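Local atomic coordinates of hypothetical NUDIX hydrolase (Listeria monocytogenes, PDB entry 3SON), a protein that is probably a Nudix hydrolase, cleaving nucleoside diphosphates linked to another moiety X with the help of bound divalent metal ions. Residues V88-F93 / D128-A133. Sequence-based numbering, arbitrary orientation.
Sequences VPEYCF and DSNKTA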
ATOM      1  N   VAL A  88       3.073   8.143  -6.070  1.00 27.00           N
ATOM      2  CA  VAL A  88       3.303   7.360  -7.316  1.00 32.60           C
ATOM      3  C   VAL A  88       3.022   5.913  -7.082  1.00 27.61           C
ATOM      4  O   VAL A  88       3.075   5.416  -5.910  1.00 23.15           O
ATOM      5  CB  VAL A  88       4.747   7.466  -7.870  1.00 35.67           C
ATOM      6  CG1 VAL A  88       4.982   8.817  -8.524  1.00 38.22           C
ATOM      7  CG2 VAL A  88       5.774   7.162  -6.794  1.00 26.51           C
ATOM      8  N   PRO A  89       2.690   5.183  -8.147  1.00 24.53           N
ATOM      9  CA  PRO A  89       2.382   3.818  -7.900  1.00 23.07           C
ATOM     10  C   PRO A  89       3.628   2.966  -7.808  1.00 23.02           C
ATOM     11  O   PRO A  89       4.636   3.263  -8.440  1.00 26.23           O
ATOM     12  CB  PRO A  89       1.582   3.412  -9.156  1.00 30.47           C
ATOM     13  CG  PRO A  89       2.133   4.252 -10.201  1.00 29.69           C
ATOM     14  CD  PRO A  89       2.408   5.566  -9.566  1.00 27.30           C
ATOM     15  N   GLU A  90       3.520   1.921  -7.024  1.00 25.18           N
ATOM     16  CA  GLU A  90       4.524   0.888  -6.916  1.00 23.01           C
ATOM     17  C   GLU A  90       3.951  -0.462  -7.431  1.00 21.76           C
ATOM     18  O   GLU A  90       2.997  -1.030  -6.848  1.00 27.69           O
ATOM     19  CB  GLU A  90       4.949   0.734  -5.454  1.00 21.65           C
ATOM     20  CG  GLU A  90       6.039  -0.256  -5.257  1.00 22.24           C
ATOM     21  CD  GLU A  90       6.360  -0.507  -3.797  1.00 32.71           C
ATOM     22  OE1 GLU A  90       5.449  -0.943  -3.027  1.00 31.20           O
ATOM     23  OE2 GLU A  90       7.524  -0.260  -3.424  1.00 29.01           O
ATOM     24  N   TYR A  91       4.525  -0.976  -8.502  1.00 23.41           N
ATOM     25  CA  TYR A  91       4.094  -2.216  -9.123  1.00 21.24           C
ATOM     26  C   TYR A  91       5.008  -3.313  -8.680  1.00 25.97           C
ATOM     27  O   TYR A  91       6.171  -3.098  -8.557  1.00 23.43           O
ATOM     28  CB  TYR A  91       4.180  -2.088 -10.639  1.00 26.68           C
ATOM     29  CG  TYR A  91       3.346  -0.949 -11.213  1.00 22.55           C
ATOM     30  CD1 TYR A  91       1.983  -1.091 -11.339  1.00 36.95           C
ATOM     31  CD2 TYR A  91       3.922   0.271 -11.573  1.00 27.22           C
ATOM     32  CE1 TYR A  91       1.210  -0.073 -11.840  1.00 30.73           C
ATOM     33  CE2 TYR A  91       3.159   1.312 -12.098  1.00 27.91           C
ATOM     34  CZ  TYR A  91       1.790   1.118 -12.218  1.00 37.36           C
ATOM     35  OH  TYR A  91       0.972   2.077 -12.730  1.00 31.90           O
ATOM     36  N   CYS A  92       4.476  -4.526  -8.505  1.00 21.77           N
ATOM     37  CA  CYS A  92       5.211  -5.542  -7.901  1.00 21.86           C
ATOM     38  C   CYS A  92       5.441  -6.751  -8.770  1.00 24.52           C
ATOM     39  O   CYS A  92       4.533  -7.162  -9.588  1.00 24.38           O
ATOM     40  CB  CYS A  92       4.504  -6.016  -6.636  1.00 22.60           C
ATOM     41  SG  CYS A  92       4.275  -4.753  -5.386  1.00 24.33           S
ATOM     42  N   PHE A  93       6.556  -7.443  -8.515  1.00 22.01           N
ATOM     43  CA  PHE A  93       6.939  -8.607  -9.336  1.00 21.48           C
ATOM     44  C   PHE A  93       7.664  -9.674  -8.540  1.00 23.17           C
ATOM     45  O   PHE A  93       8.057  -9.431  -7.431  1.00 18.70           O
ATOM     46  CB  PHE A  93       7.867  -8.180 -10.513  1.00 24.41           C
ATOM     47  CG  PHE A  93       7.294  -7.159 -11.426  1.00 21.44           C
ATOM     48  CD1 PHE A  93       7.277  -5.830 -11.082  1.00 25.94           C
ATOM     49  CD2 PHE A  93       6.734  -7.535 -12.637  1.00 28.01           C
ATOM     50  CE1 PHE A  93       6.749  -4.887 -11.923  1.00 26.14           C
ATOM     51  CE2 PHE A  93       6.194  -6.567 -13.494  1.00 24.87           C
ATOM     52  CZ  PHE A  93       6.152  -5.270 -13.105  1.00 27.07           C
ATOM     53  N   ASP A 128       3.754  -2.294   4.920  1.00 19.50           N
ATOM     54  CA  ASP A 128       2.571  -3.107   4.648  1.00 20.09           C
ATOM     55  C   ASP A 128       2.583  -3.523   3.188  1.00 21.14           C
ATOM     56  O   ASP A 128       2.260  -4.696   2.844  1.00 27.08           O
ATOM     57  CB  ASP A 128       1.306  -2.296   4.968  1.00 24.04           C
ATOM     58  CG  ASP A 128       1.161  -1.944   6.481  1.00 27.37           C
ATOM     59  OD1 ASP A 128       1.827  -2.591   7.292  1.00 30.44           O
ATOM     60  OD2 ASP A 128       0.370  -1.012   6.838  1.00 27.43           O
ATOM     61  N   SER A 129       2.903  -2.597   2.300  1.00 26.53           N
ATOM     62  CA  SER A 129       2.917  -2.865   0.852  1.00 27.55           C
ATOM     63  C   SER A 129       3.759  -4.110   0.426  1.00 24.52           C
ATOM     64  O   SER A 129       3.367  -4.942  -0.407  1.00 21.87           O
ATOM     65  CB  SER A 129       3.348  -1.614   0.072  1.00 33.23           C
ATOM     66  OG  SER A 129       4.758  -1.443   0.021  1.00 40.34           O
ATOM     67  N   ASN A 130       4.921  -4.248   1.018  1.00 23.54           N
ATOM     68  CA  ASN A 130       5.784  -5.402   0.782  1.00 21.24           C
ATOM     69  C   ASN A 130       5.275  -6.745   1.359  1.00 16.87           C
ATOM     70  O   ASN A 130       5.339  -7.789   0.675  1.00 19.84           O
ATOM     71  CB  ASN A 130       7.143  -5.128   1.395  1.00 22.14           C
ATOM     72  CG  ASN A 130       7.823  -3.895   0.855  1.00 27.90           C
ATOM     73  OD1 ASN A 130       7.273  -3.073   0.033  1.00 32.64           O
ATOM     74  ND2 ASN A 130       9.046  -3.718   1.337  1.00 19.78           N
ATOM     75  N   LYS A 131       4.697  -6.694   2.540  1.00 19.43           N
ATOM     76  CA  LYS A 131       4.076  -7.794   3.170  1.00 22.62           C
ATOM     77  C   LYS A 131       2.907  -8.277   2.352  1.00 24.99           C
ATOM     78  O   LYS A 131       2.691  -9.512   2.228  1.00 19.80           O
ATOM     79  CB  LYS A 131       3.656  -7.377   4.574  1.00 19.67           C
ATOM     80  CG  LYS A 131       4.873  -7.010   5.426  1.00 21.72           C
ATOM     81  CD  LYS A 131       4.437  -6.810   6.858  1.00 24.57           C
ATOM     82  CE  LYS A 131       5.586  -6.303   7.721  1.00 29.18           C
ATOM     83  NZ  LYS A 131       5.147  -5.990   9.113  1.00 28.87           N
ATOM     84  N   THR A 132       2.114  -7.328   1.837  1.00 21.39           N
ATOM     85  CA  THR A 132       0.967  -7.662   1.011  1.00 23.28           C
ATOM     86  C   THR A 132       1.393  -8.352  -0.284  1.00 21.87           C
ATOM     87  O   THR A 132       0.830  -9.418  -0.618  1.00 19.56           O
ATOM     88  CB  THR A 132       0.089  -6.460   0.722  1.00 18.48           C
ATOM     89  OG1 THR A 132      -0.452  -5.993   1.972  1.00 21.07           O
ATOM     90  CG2 THR A 132      -1.093  -6.834  -0.261  1.00 21.00           C
ATOM     91  N   ALA A 133       2.375  -7.793  -0.986  1.00 20.10           N
ATOM     92  CA  ALA A 133       2.951  -8.432  -2.191  1.00 22.14           C
ATOM     93  C   ALA A 133       3.498  -9.869  -1.900  1.00 22.71           C
ATOM     94  O   ALA A 133       3.248 -10.883  -2.670  1.00 22.64           O
ATOM     95  CB  ALA A 133       4.031  -7.509  -2.833  1.00 19.43           C
TER
HETATM   96  O   HOH W   1       8.436  -0.550  -0.859  1.00 28.65           O
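The carboxylate of Glu-90 meets the helix through its two oxygens, with no residue of 128-133 lying over either face, and its plane is inclined by about 40° to the side-chain amide of Asn-130. OE1 approaches Ser-129 OG at 3.2 Å, whereas OE2 accepts a 2.7 Å hydrogen bond from a water. That water also donates to Asn-130 OD1, 2.9 Å away, so it bridges carboxylate and amide. Ser-129 OG lies 3.0 Å from Asn-130 OD1 as well; its single proton can serve either OE1 or OD1, and the choice is not settled. The water donates to both groups and so joins two oxygens that are both acceptors and could not bond each other. Glu-90 gets there on an extended chain, CG lying opposite the backbone N (chi1 -177°), which carries the carboxylate to the side of the first turn of helix 128-142. Further along, the contact turns apolar: Cys-92 SG packs against Ala-133 CB at 3.8 Å, and this small pair lets the CA atoms close to 6.8 Å. Leu-9 of the neighbouring strand touches Glu-90, Cys-92 and Asn-130. Strand and helix cross at -31°. Tyr-91 and Phe-93, alternating with Glu-90 and Cys-92, pack on helix 46-58, which supplies the calcium ligands Glu-53 and Glu-57; the strand is thereby sandwiched between helices, as in the alpha-beta-alpha Nudix fold.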